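Local coordinates for protein fumarylacetoacetate hydrolase (Burkholderia xenovorans, PDB 5TI1) that probably hydrolyses fumarylacetoacetate to fumarate and acetoacetate, the last step of phenylalanine and tyrosine breakdown, and holds a magnesium ion in its metal site, at residues 57-62 against 66-71; 75-80 against 109-114. All blocks are in the same frame, centred on the assembly; numbering follows the deposited sequence.

Interaction 1: residues 57-62 against 66-71; sequences VGVAIG and VDLAAL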
# COMPACT_ATOMS: atom_id res chain seq x y z
N VAL B 57 -16.39 18.21 4.38
CA VAL B 57 -15.98 17.81 5.71
C VAL B 57 -17.12 18.05 6.69
O VAL B 57 -17.74 19.12 6.70
CB VAL B 57 -14.72 18.58 6.14
CG1 VAL B 57 -14.37 18.21 7.56
CG2 VAL B 57 -13.57 18.25 5.19
N GLY B 58 -17.39 17.05 7.53
CA GLY B 58 -18.41 17.17 8.54
C GLY B 58 -17.88 16.79 9.91
O GLY B 58 -16.89 16.06 10.04
N VAL B 59 -18.55 17.30 10.93
CA VAL B 59 -18.27 16.94 12.31
C VAL B 59 -19.56 16.44 12.94
O VAL B 59 -20.58 17.14 12.90
CB VAL B 59 -17.68 18.12 13.10
CG1 VAL B 59 -17.58 17.79 14.58
CG2 VAL B 59 -16.30 18.48 12.56
N ALA B 60 -19.52 15.23 13.50
CA ALA B 60 -20.71 14.67 14.13
C ALA B 60 -20.99 15.35 15.46
O ALA B 60 -20.08 15.61 16.26
CB ALA B 60 -20.54 13.17 14.35
N ILE B 61 -22.26 15.64 15.70
CA ILE B 61 -22.70 16.15 16.99
C ILE B 61 -24.11 15.61 17.23
O ILE B 61 -25.02 15.83 16.41
CB ILE B 61 -22.62 17.69 17.04
CG1 ILE B 61 -22.94 18.20 18.44
CG2 ILE B 61 -23.47 18.34 15.95
CD1 ILE B 61 -21.81 17.96 19.43
N GLY B 62 -24.29 14.86 18.32
CA GLY B 62 -25.56 14.18 18.53
C GLY B 62 -25.89 13.31 17.34
O GLY B 62 -25.03 12.65 16.76
N VAL B 66 -22.35 18.73 11.55
CA VAL B 66 -22.05 20.12 11.24
C VAL B 66 -21.33 20.18 9.90
O VAL B 66 -20.32 19.51 9.69
CB VAL B 66 -21.21 20.77 12.35
CG1 VAL B 66 -20.89 22.18 11.97
CG2 VAL B 66 -21.95 20.73 13.67
N ASP B 67 -21.87 20.98 8.98
CA ASP B 67 -21.25 21.24 7.69
C ASP B 67 -20.17 22.29 7.91
O ASP B 67 -20.46 23.47 8.08
CB ASP B 67 -22.30 21.72 6.69
CG ASP B 67 -21.77 21.82 5.27
OD1 ASP B 67 -20.56 22.08 5.07
OD2 ASP B 67 -22.58 21.65 4.34
N LEU B 68 -18.90 21.87 7.92
CA LEU B 68 -17.84 22.83 8.23
C LEU B 68 -17.68 23.86 7.12
O LEU B 68 -17.43 25.04 7.39
CB LEU B 68 -16.51 22.11 8.48
CG LEU B 68 -16.48 21.07 9.60
CD1 LEU B 68 -15.02 20.84 10.01
CD2 LEU B 68 -17.35 21.50 10.78
N ALA B 69 -17.84 23.43 5.86
CA ALA B 69 -17.75 24.37 4.75
C ALA B 69 -18.81 25.46 4.86
O ALA B 69 -18.53 26.64 4.58
CB ALA B 69 -17.86 23.63 3.42
N ALA B 70 -20.02 25.10 5.29
CA ALA B 70 -21.06 26.10 5.47
C ALA B 70 -20.71 27.08 6.59
O ALA B 70 -20.94 28.29 6.45
CB ALA B 70 -22.40 25.41 5.75
N LEU B 71 -20.16 26.59 7.71
CA LEU B 71 -19.76 27.49 8.78
C LEU B 71 -18.62 28.41 8.36
O LEU B 71 -18.57 29.57 8.78
CB LEU B 71 -19.35 26.70 10.02
CG LEU B 71 -20.43 25.93 10.78
CD1 LEU B 71 -19.89 25.53 12.13
CD2 LEU B 71 -21.69 26.77 10.93
O HOH W 1 -18.02 20.97 5.03
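Val59 and Val66 face each other as an antiparallel hydrogen-bonded pair in a beta hairpin, made of strands 56-61 and 64-67 within the five-stranded antiparallel sheet of the N-terminal region. Both backbone bonds of the pair are present: Val66 N reaches Val59 O at 2.7 Å and almost straight (175°), and Val59 N meets Val66 O at 3.1 Å, in the carbonyl plane on a lone pair. Gly58 and Asp67 form the adjoining non-hydrogen-bonded pair, where Gly58 CA makes a CA-H...O contact of 3.2 Å with Val66 O. One residue further, Leu68 N donates to Val57 O, so the pairing carries on into the first residue of helix 68-73.

Side chains on the face of Val59 and Val66 add an apolar layer. Leu68 extends both methyls over the neighbouring strand: CD1 lies 3.7 Å from Val57 CG1, and CD2 is equally close to Val59 CG2. This valine methyl is the branch anti to the carbonyl carbon (CG1 being anti to the backbone N, chi1 172°), and it also touches Leu68 CD1. Nearer the turn, Ile61 CG2 packs on Val66 CG2 at 3.6 Å. Leu112 of helix 102-116 covers Val59 and Leu68, and Phe44 of strand 44-49 touches the same two residues.

Asp67 stands where the strand gives way to the helix, as its N-cap: OD1 accepts from Ala70 N, which arrives 67° out of the carboxylate plane, while OD2 forms a salt bridge with Arg56. This second partner would probably favour the charged carboxylate. A water lies beside the cap and donates to Asp67 OD1, 2.8 Å away; its links to Val57 O and Ala69 N are unusually short and therefore doubtful.

Interaction 2: residues 75-80 against 109-114; sequences GLLSVP and RVQLSR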
# COMPACT_ATOMS: atom_id res chain seq x y z
N GLY B 75 -18.51 32.69 7.80
CA GLY B 75 -17.56 33.44 8.59
C GLY B 75 -17.45 33.03 10.04
O GLY B 75 -16.85 33.77 10.82
N LEU B 76 -18.02 31.89 10.43
CA LEU B 76 -17.95 31.43 11.81
C LEU B 76 -16.80 30.47 12.07
O LEU B 76 -16.58 30.06 13.21
CB LEU B 76 -19.26 30.77 12.23
CG LEU B 76 -20.56 31.58 12.19
CD1 LEU B 76 -21.54 30.98 13.17
CD2 LEU B 76 -20.32 33.04 12.52
N LEU B 77 -16.06 30.09 11.03
CA LEU B 77 -15.01 29.09 11.15
C LEU B 77 -13.91 29.47 10.17
O LEU B 77 -14.19 29.71 8.99
CB LEU B 77 -15.56 27.69 10.84
CG LEU B 77 -14.71 26.46 11.11
CD1 LEU B 77 -14.36 26.36 12.58
CD2 LEU B 77 -15.45 25.21 10.63
N SER B 78 -12.68 29.56 10.65
CA SER B 78 -11.57 29.95 9.80
C SER B 78 -10.39 29.00 9.97
O SER B 78 -10.06 28.61 11.09
CB SER B 78 -11.12 31.36 10.11
OG SER B 78 -10.50 31.36 11.37
N VAL B 79 -9.78 28.64 8.85
CA VAL B 79 -8.52 27.89 8.81
C VAL B 79 -7.53 28.69 7.97
O VAL B 79 -7.94 29.60 7.22
CB VAL B 79 -8.71 26.47 8.23
CG1 VAL B 79 -9.35 25.56 9.25
CG2 VAL B 79 -9.55 26.52 6.97
N PRO B 80 -6.23 28.41 8.09
CA PRO B 80 -5.24 29.10 7.26
C PRO B 80 -5.58 29.05 5.78
O PRO B 80 -6.02 28.02 5.26
CB PRO B 80 -3.94 28.36 7.58
CG PRO B 80 -4.12 27.94 9.00
CD PRO B 80 -5.58 27.61 9.15
N ARG B 109 -11.29 22.68 16.43
CA ARG B 109 -12.00 22.02 17.52
C ARG B 109 -12.47 23.02 18.58
O ARG B 109 -13.59 22.90 19.11
CB ARG B 109 -11.11 20.96 18.16
CG ARG B 109 -11.73 20.38 19.39
CD ARG B 109 -10.84 19.39 20.07
NE ARG B 109 -11.47 18.96 21.31
CZ ARG B 109 -12.34 17.97 21.38
NH1 ARG B 109 -12.65 17.30 20.27
NH2 ARG B 109 -12.89 17.64 22.54
N VAL B 110 -11.65 24.02 18.88
CA VAL B 110 -12.04 25.01 19.88
C VAL B 110 -13.17 25.89 19.35
O VAL B 110 -14.13 26.18 20.07
CB VAL B 110 -10.81 25.85 20.30
CG1 VAL B 110 -11.24 26.97 21.23
CG2 VAL B 110 -9.79 24.97 21.00
N GLN B 111 -13.07 26.34 18.10
CA GLN B 111 -14.14 27.14 17.51
C GLN B 111 -15.46 26.38 17.52
O GLN B 111 -16.50 26.91 17.93
CB GLN B 111 -13.77 27.56 16.09
CG GLN B 111 -12.56 28.49 16.00
CD GLN B 111 -12.15 28.77 14.56
OE1 GLN B 111 -12.79 29.55 13.86
NE2 GLN B 111 -11.09 28.11 14.11
N LEU B 112 -15.43 25.12 17.08
CA LEU B 112 -16.65 24.32 17.01
C LEU B 112 -17.23 24.08 18.40
O LEU B 112 -18.44 24.22 18.60
CB LEU B 112 -16.35 22.98 16.32
CG LEU B 112 -16.49 22.98 14.80
CD1 LEU B 112 -16.05 21.64 14.23
CD2 LEU B 112 -17.93 23.28 14.41
N SER B 113 -16.38 23.71 19.36
CA SER B 113 -16.85 23.49 20.72
C SER B 113 -17.55 24.72 21.27
O SER B 113 -18.63 24.62 21.87
CB SER B 113 -15.68 23.09 21.62
OG SER B 113 -16.14 22.69 22.90
N ARG B 114 -16.96 25.90 21.06
CA ARG B 114 -17.61 27.14 21.46
C ARG B 114 -18.98 27.28 20.80
O ARG B 114 -19.99 27.49 21.48
CB ARG B 114 -16.71 28.34 21.11
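Leu77 and Gln111 bring their CA atoms to 6.7 Å, the nearest pair of CA atoms between the irregular segment 75-80 and residues 109-114 of helix 102-116; Gly75, with positive phi, has just ended helix 68-73 in a Schellman motif.

The Gln111 side chain spans the gap. Its CG is anti to the carbonyl carbon (chi1 -65°) and the chain is extended beyond CG, which carries the terminal amide to the backbone of Ser78. There both ends of the amide are used: OE1 accepts from Ser78 N at 3.2 Å, with the donor tilted 17° from the carbonyl plane, and NE2 donates to Ser78 O, also at 3.2 Å. The second bond is nearly straight (178°); the acceptor lies in the amide plane, and NE2 arrives on a lone pair of the Ser78 carbonyl. NE2 has a further, weak hydrogen bond to Ser107 O, one turn back in the same helix.

Nearer the helix backbone, Leu77 CD1 lies against the stem of Gln111, 3.8 Å from CB, and the two side chains cross at a slant. Leu77 also packs on Leu68 and Leu71 of helix 68-73.

Gln111 thus satisfies the N-H and C=O of one residue in a segment lacking regular secondary structure, much as a neighbouring strand would. Using both groups at once fixes the amide's rotation and ties the loop to the helix through backbone atoms, independently of the serine side chain.

In the fold
Both contacts belong to the N-terminal region, with centres 11 Å apart and away from the magnesium site and the probable substrate-binding residues. Interaction 1 is buried and joins two strands and a helix start by main-chain bonds and aliphatic packing; interaction 2 is only partly buried and combines the Gln111 amide bonds with Leu77 packing. Helix 68-73 connects them in sequence: Leu71 O probably accepts a hydrogen bond from Leu76 N, 2.9 Å away. Helix 102-116 connects them in space, since Leu112 CD1 lies 3.6 Å from Val59 CG2 and Leu112 CD2 packs on Leu71 CD1. The helix gives Leu112 to the hairpin, while toward the loop Gln111 adds a polar end among apolar contacts.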